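Local atomic coordinates of Lysine/ornithine decarboxylase (Selenomonas ruminantium, PDB entry 5GJO), a protein that decarboxylates both L-lysine and L-ornithine with similar efficiency, using pyridoxal 5'-phosphate as cofactor, to give cadaverine and putrescine. Residues A[131-142]-A[171-181]; A[157-168]-A[200-210]. The protein carries 2 engineered substitutions. All blocks are in the same frame, centred on the assembly; numbering follows the deposited sequence.

Interaction 1: A[131-142]-A[171-181]; sequences GADVLVRIAVRN and GLHAMGICFHV. With PLP (pyridoxal-5'-phosphate), chain H.
Ala132 O accepts the backbone N-H of His173 at 2.8 Å, the first of the bonds that pair 131-142 with 171-181 as neighbouring parallel strands. The pairing slips by one residue at a beta bulge, where Val134 O takes Met175 N at 3.0 Å and, weakly, Gly176 N; regular bonding then resumes through Val136 to Ile138 N and Cys178 O. Among side-chain polar contacts, His173 ND1 donates to Asp133 OD1 over 2.7 Å, the acceptor lying in the imidazole plane while the ring meets the carboxylate from above its plane. Asp133 OD2 forms a salt bridge with Arg112, and Met175 CE rests 3.5 Å from the same OD2. Shortening this side chain to an alanine is likely to deprive Arg112 of this carboxylate partner and to leave the His173 ring without its acceptor at ND1, freer to turn. Further along, extended Arg137 (CG anti to the backbone N, chi1 -176°) brings NH2 to a hydrogen bond with Leu149 O, with His180 CB over one face of the guanidinium. His180 NE2 donates to O4P of PLP at 3.1 Å, and Gly182 N holds ND1. A water bridges Arg137 NE, Ile138 O and His180 N. Apolar contacts include Val136 CG1 against Ile177 CG1 at 4.1 Å. In the TIM-type barrel, strand 133-137 lies between strands 113-116 and 173-178; helix 160-169 packs on Val134 and Val136, and helix 189-207 on Ile177.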
loop_
_atom_site.group_PDB
_atom_site.type_symbol
_atom_site.label_atom_id
_atom_site.label_comp_id
_atom_site.label_asym_id
_atom_site.label_seq_id
_atom_site.Cartn_x
_atom_site.Cartn_y
_atom_site.Cartn_z
ATOM N N GLY A 131 -10.343 -5.675 34.594
ATOM C CA GLY A 131 -9.931 -6.976 35.007
ATOM C C GLY A 131 -9.223 -7.820 33.913
ATOM O O GLY A 131 -8.868 -8.935 34.160
ATOM N N ALA A 132 -8.984 -7.226 32.754
ATOM C CA ALA A 132 -8.308 -7.974 31.606
ATOM C C ALA A 132 -6.953 -8.445 31.990
ATOM O O ALA A 132 -6.244 -7.759 32.793
ATOM C CB ALA A 132 -8.218 -7.074 30.363
ATOM N N ASP A 133 -6.550 -9.593 31.477
ATOM C CA ASP A 133 -5.206 -10.045 31.584
ATOM C C ASP A 133 -4.294 -9.139 30.711
ATOM O O ASP A 133 -4.601 -8.900 29.499
ATOM C CB ASP A 133 -5.103 -11.501 31.111
ATOM C CG ASP A 133 -5.909 -12.435 31.934
ATOM O OD1 ASP A 133 -6.030 -12.146 33.143
ATOM O OD2 ASP A 133 -6.431 -13.433 31.386
ATOM N N VAL A 134 -3.191 -8.703 31.302
ATOM C CA VAL A 134 -2.191 -7.909 30.560
ATOM C C VAL A 134 -0.804 -8.482 30.663
ATOM O O VAL A 134 -0.366 -9.026 31.693
ATOM C CB VAL A 134 -2.172 -6.407 30.947
ATOM C CG1 VAL A 134 -3.484 -5.781 30.705
ATOM C CG2 VAL A 134 -1.715 -6.225 32.432
ATOM N N LEU A 135 -0.086 -8.485 29.513
ATOM C CA LEU A 135 1.310 -8.812 29.460
ATOM C C LEU A 135 2.042 -7.528 29.067
ATOM O O LEU A 135 1.722 -6.860 28.082
ATOM C CB LEU A 135 1.639 -9.892 28.427
ATOM C CG LEU A 135 0.923 -11.241 28.588
ATOM C CD1 LEU A 135 -0.524 -11.064 28.279
ATOM C CD2 LEU A 135 1.454 -12.175 27.510
ATOM N N VAL A 136 3.098 -7.213 29.808
ATOM C CA VAL A 136 3.848 -6.039 29.519
ATOM C C VAL A 136 4.919 -6.457 28.493
ATOM O O VAL A 136 5.536 -7.475 28.656
ATOM C CB VAL A 136 4.525 -5.395 30.752
ATOM C CG1 VAL A 136 5.510 -6.275 31.424
ATOM C CG2 VAL A 136 5.184 -4.062 30.358
ATOM N N ARG A 137 5.080 -5.615 27.470
ATOM C CA ARG A 137 6.036 -5.931 26.385
ATOM C C ARG A 137 7.318 -5.180 26.698
ATOM O O ARG A 137 7.281 -3.913 26.801
ATOM C CB ARG A 137 5.516 -5.386 25.085
ATOM C CG ARG A 137 6.417 -5.782 23.905
ATOM C CD ARG A 137 5.721 -5.413 22.625
ATOM N NE ARG A 137 6.593 -5.492 21.468
ATOM C CZ ARG A 137 6.130 -5.352 20.219
ATOM N NH1 ARG A 137 4.821 -5.341 19.958
ATOM N NH2 ARG A 137 7.008 -5.332 19.190
ATOM N N ILE A 138 8.386 -5.915 26.778
ATOM C CA ILE A 138 9.732 -5.367 26.986
ATOM C C ILE A 138 10.491 -5.223 25.658
ATOM O O ILE A 138 10.370 -6.062 24.759
ATOM C CB ILE A 138 10.587 -6.220 27.952
ATOM C CG1 ILE A 138 10.729 -7.698 27.541
ATOM C CG2 ILE A 138 10.012 -6.103 29.366
ATOM C CD1 ILE A 138 11.713 -8.522 28.327
ATOM N N ALA A 139 11.296 -4.183 25.609
ATOM C CA ALA A 139 12.207 -3.932 24.525
ATOM C C ALA A 139 13.419 -4.850 24.670
ATOM O O ALA A 139 14.054 -4.893 25.710
ATOM C CB ALA A 139 12.579 -2.436 24.499
ATOM N N VAL A 140 13.737 -5.574 23.607
ATOM C CA VAL A 140 14.801 -6.518 23.538
ATOM C C VAL A 140 15.737 -6.271 22.347
ATOM O O VAL A 140 15.405 -5.519 21.432
ATOM C CB VAL A 140 14.253 -7.949 23.580
ATOM C CG1 VAL A 140 13.440 -8.150 24.826
ATOM C CG2 VAL A 140 13.483 -8.307 22.299
ATOM N N ARG A 141 16.931 -6.822 22.445
ATOM C CA ARG A 141 17.990 -6.666 21.422
ATOM C C ARG A 141 17.895 -7.694 20.310
ATOM O O ARG A 141 17.555 -8.822 20.533
ATOM C CB ARG A 141 19.366 -6.891 22.025
ATOM C CG ARG A 141 19.751 -5.886 23.048
ATOM C CD ARG A 141 21.221 -6.125 23.429
ATOM N NE ARG A 141 21.417 -5.189 24.479
ATOM C CZ ARG A 141 21.348 -5.494 25.755
ATOM N NH1 ARG A 141 21.213 -6.743 26.150
ATOM N NH2 ARG A 141 21.521 -4.520 26.636
ATOM N N ASN A 142 18.266 -7.291 19.105
ATOM C CA ASN A 142 18.394 -8.206 17.981
ATOM C C ASN A 142 19.183 -7.569 16.852
ATOM O O ASN A 142 18.743 -6.589 16.308
ATOM C CB ASN A 142 17.023 -8.674 17.467
ATOM C CG ASN A 142 17.120 -9.880 16.537
ATOM O OD1 ASN A 142 18.186 -10.260 16.133
ATOM N ND2 ASN A 142 15.991 -10.494 16.233
ATOM N N GLY A 171 -6.714 -2.289 38.399
ATOM C CA GLY A 171 -7.679 -3.399 38.398
ATOM C C GLY A 171 -7.507 -4.375 37.264
ATOM O O GLY A 171 -8.297 -5.306 37.104
ATOM N N LEU A 172 -6.425 -4.214 36.517
ATOM C CA LEU A 172 -6.052 -5.234 35.506
ATOM C C LEU A 172 -5.353 -6.372 36.133
ATOM O O LEU A 172 -4.781 -6.245 37.221
ATOM C CB LEU A 172 -5.194 -4.570 34.381
ATOM C CG LEU A 172 -5.920 -3.397 33.660
ATOM C CD1 LEU A 172 -4.958 -2.554 32.840
ATOM C CD2 LEU A 172 -7.024 -3.913 32.735
ATOM N N HIS A 173 -5.309 -7.531 35.457
ATOM C CA HIS A 173 -4.642 -8.629 35.990
ATOM C C HIS A 173 -3.215 -8.679 35.418
ATOM O O HIS A 173 -3.068 -8.891 34.212
ATOM C CB HIS A 173 -5.372 -9.936 35.710
ATOM C CG HIS A 173 -4.605 -11.147 36.150
ATOM N ND1 HIS A 173 -4.547 -12.305 35.417
ATOM C CD2 HIS A 173 -3.971 -11.419 37.305
ATOM C CE1 HIS A 173 -3.807 -13.192 36.042
ATOM N NE2 HIS A 173 -3.448 -12.680 37.195
ATOM N N ALA A 174 -2.209 -8.504 36.268
ATOM C CA ALA A 174 -0.806 -8.545 35.862
ATOM C C ALA A 174 -0.377 -9.973 35.632
ATOM O O ALA A 174 -0.032 -10.737 36.569
ATOM C CB ALA A 174 0.054 -7.835 36.906
ATOM N N MET A 175 -0.430 -10.389 34.347
ATOM C CA MET A 175 -0.374 -11.794 34.008
ATOM C C MET A 175 1.011 -12.266 33.583
ATOM O O MET A 175 1.431 -13.444 33.792
ATOM C CB MET A 175 -1.375 -12.083 32.854
ATOM C CG MET A 175 -1.490 -13.585 32.649
ATOM S SD MET A 175 -2.445 -13.932 31.183
ATOM C CE MET A 175 -3.429 -15.225 31.941
ATOM N N GLY A 176 1.744 -11.356 32.956
ATOM C CA GLY A 176 3.071 -11.742 32.501
ATOM C C GLY A 176 3.806 -10.747 31.608
ATOM O O GLY A 176 3.523 -9.535 31.612
ATOM N N ILE A 177 4.734 -11.322 30.871
ATOM C CA ILE A 177 5.685 -10.575 30.054
ATOM C C ILE A 177 5.641 -11.133 28.612
ATOM O O ILE A 177 5.505 -12.340 28.403
ATOM C CB ILE A 177 7.054 -10.660 30.631
ATOM C CG1 ILE A 177 7.030 -10.023 32.061
ATOM C CG2 ILE A 177 8.070 -9.880 29.801
ATOM C CD1 ILE A 177 8.333 -10.115 32.796
ATOM N N CYS A 178 5.784 -10.198 27.685
ATOM C CA CYS A 178 5.965 -10.520 26.267
ATOM C C CYS A 178 7.090 -9.718 25.637
ATOM O O CYS A 178 7.562 -8.708 26.140
ATOM C CB CYS A 178 4.650 -10.272 25.467
ATOM S SG CYS A 178 4.087 -8.616 25.272
ATOM N N PHE A 179 7.500 -10.202 24.480
ATOM C CA PHE A 179 8.524 -9.558 23.708
ATOM C C PHE A 179 8.383 -10.014 22.229
ATOM O O PHE A 179 7.713 -11.043 21.928
ATOM C CB PHE A 179 9.947 -9.784 24.209
ATOM C CG PHE A 179 10.362 -11.217 24.284
ATOM C CD1 PHE A 179 10.817 -11.889 23.176
ATOM C CD2 PHE A 179 10.301 -11.898 25.436
ATOM C CE1 PHE A 179 11.220 -13.194 23.218
ATOM C CE2 PHE A 179 10.683 -13.219 25.516
ATOM C CZ PHE A 179 11.176 -13.882 24.407
ATOM N N HIS A 180 8.938 -9.169 21.349
ATOM C CA HIS A 180 9.048 -9.586 19.913
ATOM C C HIS A 180 10.473 -9.184 19.530
ATOM O O HIS A 180 10.857 -8.011 19.681
ATOM C CB HIS A 180 8.017 -8.940 19.063
ATOM C CG HIS A 180 7.815 -9.618 17.751
ATOM N ND1 HIS A 180 8.873 -9.924 16.936
ATOM C CD2 HIS A 180 6.704 -10.042 17.106
ATOM C CE1 HIS A 180 8.433 -10.462 15.802
ATOM N NE2 HIS A 180 7.121 -10.555 15.877
ATOM N N VAL A 181 11.208 -10.152 19.058
ATOM C CA VAL A 181 12.624 -9.919 18.730
ATOM C C VAL A 181 12.831 -9.093 17.434
ATOM O O VAL A 181 13.940 -8.570 17.162
ATOM C CB VAL A 181 13.454 -11.204 18.663
ATOM C CG1 VAL A 181 13.475 -11.968 19.962
ATOM C CG2 VAL A 181 13.089 -12.084 17.495
HETATM N N1 PLP H . 2.885 -10.554 16.923
HETATM C C2 PLP H . 3.076 -9.215 17.004
HETATM C C2A PLP H . 2.628 -8.465 18.230
HETATM C C3 PLP H . 3.726 -8.486 15.886
HETATM O O3 PLP H . 3.929 -7.140 15.943
HETATM C C4 PLP H . 4.145 -9.276 14.706
HETATM C C4A PLP H . 4.800 -8.638 13.543
HETATM O O4A PLP H . 4.632 -7.451 13.323
HETATM C C5 PLP H . 3.879 -10.734 14.743
HETATM C C6 PLP H . 3.260 -11.288 15.861
HETATM C C5A PLP H . 4.277 -11.610 13.578
HETATM O O4P PLP H . 5.650 -11.392 13.266
HETATM P P PLP H . 6.414 -12.350 12.222
HETATM O O1P PLP H . 6.366 -13.711 12.875
HETATM O O2P PLP H . 7.798 -11.755 12.125
HETATM O O3P PLP H . 5.596 -12.237 10.958
HETATM O O HOH W 1 9.579 -6.444 22.167
#

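Interaction 2: A[157-168]-A[200-210]; sequences VEEALDLLKAAQ and RLFDEAEEMGM
The short helical segments 160-168 and 200-207 run in broadly the same direction, their axes inclined at 45° and 10.7 Å apart at closest approach, and no hydrogen bond spans them. Leu161 is the main wedge. Its CD1 lies 3.7 Å from Glu204 CB, the two side chains crossing at about a right angle, while CD2 meets Ala205 CB at 3.9 Å and CG faces CD2 of Leu201. The extended Met208 brings its CE to 3.8 Å from Leu161 CD1. Leu201 also reaches Ala160 CB with its other methyl, CD1. Beyond the Schellman motif at Gly209, Met210 turns back toward helix 160-168: CG is anti to its backbone N (chi1 -159°) and the chain bends at chi3, placing SD 3.8 Å from Leu164 CB and CE beside Leu161 O. Polar groups border this apolar seam. Arg200 NH1 forms a salt bridge with Glu204 OE1 at 3.0 Å; OE1 lies in the guanidinium plane, whereas NH1 sits above the plane of the carboxylate, and Val157 CG2 touches the guanidinium edge at NH2. Lys165 NZ donates to Gln168 OE1 within its own helix. The pair belongs to the outer layer of the barrel: Leu164 and Met210 rest on Ala174 of strand 173-178, Leu201 on Ile177, and Ala160 on Val136 of strand 133-137.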
loop_
_atom_site.group_PDB
_atom_site.type_symbol
_atom_site.label_atom_id
_atom_site.label_comp_id
_atom_site.label_asym_id
_atom_site.label_seq_id
_atom_site.Cartn_x
_atom_site.Cartn_y
_atom_site.Cartn_z
ATOM N N VAL A 157 13.342 -2.508 30.175
ATOM C CA VAL A 157 13.145 -3.660 31.085
ATOM C C VAL A 157 13.039 -3.171 32.539
ATOM O O VAL A 157 12.325 -3.755 33.282
ATOM C CB VAL A 157 14.229 -4.779 31.011
ATOM C CG1 VAL A 157 14.363 -5.309 29.588
ATOM C CG2 VAL A 157 15.562 -4.347 31.452
ATOM N N GLU A 158 13.705 -2.087 32.879
ATOM C CA GLU A 158 13.660 -1.596 34.235
ATOM C C GLU A 158 12.326 -0.893 34.591
ATOM O O GLU A 158 12.146 -0.511 35.722
ATOM C CB GLU A 158 14.909 -0.777 34.561
ATOM C CG GLU A 158 14.994 0.552 33.846
ATOM C CD GLU A 158 15.611 0.515 32.452
ATOM O OE1 GLU A 158 15.920 1.624 31.973
ATOM O OE2 GLU A 158 15.782 -0.557 31.834
ATOM N N GLU A 159 11.441 -0.688 33.614
ATOM C CA GLU A 159 10.118 -0.157 33.886
ATOM C C GLU A 159 9.056 -1.244 33.886
ATOM O O GLU A 159 7.945 -0.940 34.182
ATOM C CB GLU A 159 9.829 0.892 32.816
ATOM C CG GLU A 159 8.653 1.788 32.938
ATOM C CD GLU A 159 8.531 2.817 31.782
ATOM O OE1 GLU A 159 7.359 3.268 31.583
ATOM O OE2 GLU A 159 9.596 3.193 31.163
ATOM N N ALA A 160 9.396 -2.453 33.448
ATOM C CA ALA A 160 8.410 -3.529 33.232
ATOM C C ALA A 160 7.586 -3.821 34.468
ATOM O O ALA A 160 6.372 -3.817 34.399
ATOM C CB ALA A 160 9.078 -4.743 32.730
ATOM N N LEU A 161 8.236 -4.023 35.613
ATOM C CA LEU A 161 7.486 -4.433 36.796
ATOM C C LEU A 161 6.708 -3.258 37.350
ATOM O O LEU A 161 5.569 -3.415 37.792
ATOM C CB LEU A 161 8.400 -5.066 37.815
ATOM C CG LEU A 161 9.103 -6.311 37.284
ATOM C CD1 LEU A 161 10.022 -6.826 38.350
ATOM C CD2 LEU A 161 8.064 -7.346 36.845
ATOM N N ASP A 162 7.257 -2.067 37.280
ATOM C CA ASP A 162 6.463 -0.872 37.576
ATOM C C ASP A 162 5.208 -0.701 36.740
ATOM O O ASP A 162 4.148 -0.258 37.231
ATOM C CB ASP A 162 7.287 0.413 37.464
ATOM C CG ASP A 162 8.418 0.513 38.516
ATOM O OD1 ASP A 162 8.297 -0.064 39.609
ATOM O OD2 ASP A 162 9.462 1.140 38.195
ATOM N N LEU A 163 5.284 -1.009 35.430
ATOM C CA LEU A 163 4.104 -0.997 34.625
ATOM C C LEU A 163 3.053 -2.075 35.017
ATOM O O LEU A 163 1.848 -1.761 35.017
ATOM C CB LEU A 163 4.478 -1.128 33.106
ATOM C CG LEU A 163 5.025 0.145 32.519
ATOM C CD1 LEU A 163 5.769 -0.219 31.204
ATOM C CD2 LEU A 163 3.937 1.172 32.221
ATOM N N LEU A 164 3.504 -3.286 35.293
ATOM C CA LEU A 164 2.607 -4.321 35.717
ATOM C C LEU A 164 1.930 -3.912 37.075
ATOM O O LEU A 164 0.737 -4.101 37.259
ATOM C CB LEU A 164 3.318 -5.608 35.871
ATOM C CG LEU A 164 3.691 -6.351 34.558
ATOM C CD1 LEU A 164 4.512 -7.580 34.824
ATOM C CD2 LEU A 164 2.410 -6.707 33.785
ATOM N N LYS A 165 2.728 -3.364 37.995
ATOM C CA LYS A 165 2.181 -2.923 39.297
ATOM C C LYS A 165 1.171 -1.810 39.079
ATOM O O LYS A 165 0.114 -1.857 39.689
ATOM C CB LYS A 165 3.315 -2.631 40.293
ATOM C CG LYS A 165 2.919 -2.323 41.728
ATOM C CD LYS A 165 2.189 -3.486 42.369
ATOM C CE LYS A 165 2.116 -3.410 43.886
ATOM N NZ LYS A 165 1.970 -4.849 44.287
ATOM N N ALA A 166 1.397 -0.828 38.178
ATOM C CA ALA A 166 0.401 0.202 37.890
ATOM C C ALA A 166 -0.863 -0.362 37.254
ATOM O O ALA A 166 -2.019 0.143 37.439
ATOM C CB ALA A 166 0.986 1.315 37.027
ATOM N N ALA A 167 -0.681 -1.330 36.352
ATOM C CA ALA A 167 -1.844 -1.928 35.745
ATOM C C ALA A 167 -2.660 -2.649 36.823
ATOM O O ALA A 167 -3.882 -2.542 36.813
ATOM C CB ALA A 167 -1.440 -2.986 34.695
ATOM N N GLN A 168 -1.991 -3.439 37.660
ATOM C CA GLN A 168 -2.629 -4.092 38.845
ATOM C C GLN A 168 -3.372 -3.072 39.709
ATOM O O GLN A 168 -4.552 -3.248 40.055
ATOM C CB GLN A 168 -1.636 -4.883 39.667
ATOM C CG GLN A 168 -2.247 -5.747 40.818
ATOM C CD GLN A 168 -1.222 -6.500 41.608
ATOM O OE1 GLN A 168 -0.526 -5.920 42.467
ATOM N NE2 GLN A 168 -1.096 -7.750 41.355
ATOM N N ARG A 200 14.621 -13.324 34.973
ATOM C CA ARG A 200 14.986 -12.423 36.081
ATOM C C ARG A 200 13.788 -11.601 36.477
ATOM O O ARG A 200 13.470 -11.502 37.681
ATOM C CB ARG A 200 16.207 -11.578 35.766
ATOM C CG ARG A 200 16.500 -10.575 36.875
ATOM C CD ARG A 200 17.605 -9.645 36.463
ATOM N NE ARG A 200 17.326 -8.860 35.232
ATOM C CZ ARG A 200 16.565 -7.791 35.157
ATOM N NH1 ARG A 200 15.862 -7.361 36.211
ATOM N NH2 ARG A 200 16.426 -7.168 33.988
ATOM N N LEU A 201 13.097 -11.016 35.523
ATOM C CA LEU A 201 11.859 -10.256 35.830
ATOM C C LEU A 201 10.803 -11.060 36.534
ATOM O O LEU A 201 10.202 -10.588 37.499
ATOM C CB LEU A 201 11.304 -9.557 34.609
ATOM C CG LEU A 201 12.212 -8.492 34.005
ATOM C CD1 LEU A 201 11.669 -8.044 32.648
ATOM C CD2 LEU A 201 12.337 -7.276 34.897
ATOM N N PHE A 202 10.570 -12.304 36.097
ATOM C CA PHE A 202 9.565 -13.113 36.780
ATOM C C PHE A 202 9.972 -13.341 38.288
ATOM O O PHE A 202 9.136 -13.283 39.199
ATOM C CB PHE A 202 9.470 -14.472 36.124
ATOM C CG PHE A 202 8.406 -14.584 35.072
ATOM C CD1 PHE A 202 8.345 -13.740 33.991
ATOM C CD2 PHE A 202 7.453 -15.576 35.154
ATOM C CE1 PHE A 202 7.360 -13.911 32.993
ATOM C CE2 PHE A 202 6.487 -15.754 34.208
ATOM C CZ PHE A 202 6.395 -14.874 33.120
ATOM N N ASP A 203 11.246 -13.600 38.514
ATOM C CA ASP A 203 11.728 -13.823 39.856
ATOM C C ASP A 203 11.554 -12.573 40.725
ATOM O O ASP A 203 11.080 -12.656 41.836
ATOM C CB ASP A 203 13.186 -14.250 39.833
ATOM C CG ASP A 203 13.394 -15.638 39.253
ATOM O OD1 ASP A 203 12.434 -16.395 39.096
ATOM O OD2 ASP A 203 14.545 -15.953 38.956
ATOM N N GLU A 204 11.900 -11.415 40.187
ATOM C CA GLU A 204 11.709 -10.136 40.929
ATOM C C GLU A 204 10.224 -9.848 41.173
ATOM O O GLU A 204 9.806 -9.399 42.277
ATOM C CB GLU A 204 12.396 -8.970 40.202
ATOM C CG GLU A 204 13.887 -9.087 40.096
ATOM C CD GLU A 204 14.546 -7.960 39.298
ATOM O OE1 GLU A 204 15.794 -8.022 39.096
ATOM O OE2 GLU A 204 13.830 -7.033 38.858
ATOM N N ALA A 205 9.374 -10.097 40.193
ATOM C CA ALA A 205 7.930 -9.947 40.405
ATOM C C ALA A 205 7.420 -10.825 41.573
ATOM O O ALA A 205 6.595 -10.368 42.323
ATOM C CB ALA A 205 7.148 -10.370 39.175
ATOM N N GLU A 206 7.912 -12.049 41.670
ATOM C CA GLU A 206 7.403 -13.001 42.637
ATOM C C GLU A 206 7.624 -12.490 44.041
ATOM O O GLU A 206 6.790 -12.657 44.912
ATOM C CB GLU A 206 8.081 -14.340 42.468
ATOM C CG GLU A 206 7.511 -15.420 43.348
ATOM C CD GLU A 206 6.174 -15.946 42.879
ATOM O OE1 GLU A 206 5.809 -15.715 41.720
ATOM O OE2 GLU A 206 5.487 -16.609 43.669
ATOM N N GLU A 207 8.773 -11.865 44.234
ATOM C CA GLU A 207 9.137 -11.241 45.491
ATOM C C GLU A 207 8.230 -10.109 45.854
ATOM O O GLU A 207 7.974 -9.896 47.011
ATOM C CB GLU A 207 10.577 -10.786 45.469
ATOM C CG GLU A 207 11.494 -11.906 45.098
ATOM C CD GLU A 207 12.803 -11.851 45.837
ATOM O OE1 GLU A 207 13.268 -12.916 46.264
ATOM O OE2 GLU A 207 13.342 -10.744 45.980
ATOM N N MET A 208 7.765 -9.371 44.864
ATOM C CA MET A 208 6.870 -8.255 45.067
ATOM C C MET A 208 5.460 -8.777 45.303
ATOM O O MET A 208 4.529 -8.013 45.422
ATOM C CB MET A 208 6.835 -7.322 43.862
ATOM C CG MET A 208 8.146 -6.696 43.417
ATOM S SD MET A 208 7.946 -5.942 41.790
ATOM C CE MET A 208 9.414 -4.976 41.645
ATOM N N GLY A 209 5.292 -10.085 45.282
ATOM C CA GLY A 209 3.987 -10.673 45.472
ATOM C C GLY A 209 3.084 -10.731 44.247
ATOM O O GLY A 209 1.940 -11.125 44.354
ATOM N N MET A 210 3.615 -10.362 43.085
ATOM C CA MET A 210 2.905 -10.424 41.818
ATOM C C MET A 210 3.278 -11.779 41.243
ATOM O O MET A 210 4.436 -12.066 41.101
ATOM C CB MET A 210 3.477 -9.315 40.939
ATOM C CG MET A 210 2.663 -8.803 39.781
ATOM S SD MET A 210 3.102 -7.114 39.310
ATOM C CE MET A 210 4.856 -7.054 39.619
#

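Overall arrangement
Interactions 1 and 2 are two layers of one part of the barrel, with centres about 10 Å apart. Strand 133-137, helix 160-169 and strand 173-178 form a beta-alpha-beta crossover, so one of the two helices of interaction 2, 160-169, lies between the strands of interaction 1 along the chain. Val136 CG1 packs on Leu164 CG at 3.6 Å, and Ile177 CD1 meets Leu201 CB at 3.5 Å. Interaction 1 is largely buried, is held mainly by backbone hydrogen bonds, and has one end at the cofactor. Interaction 2 is only partly buried, lies farther from the chain centre and away from the annotated sites, and relies on leucine and methionine packing bordered by charged groups.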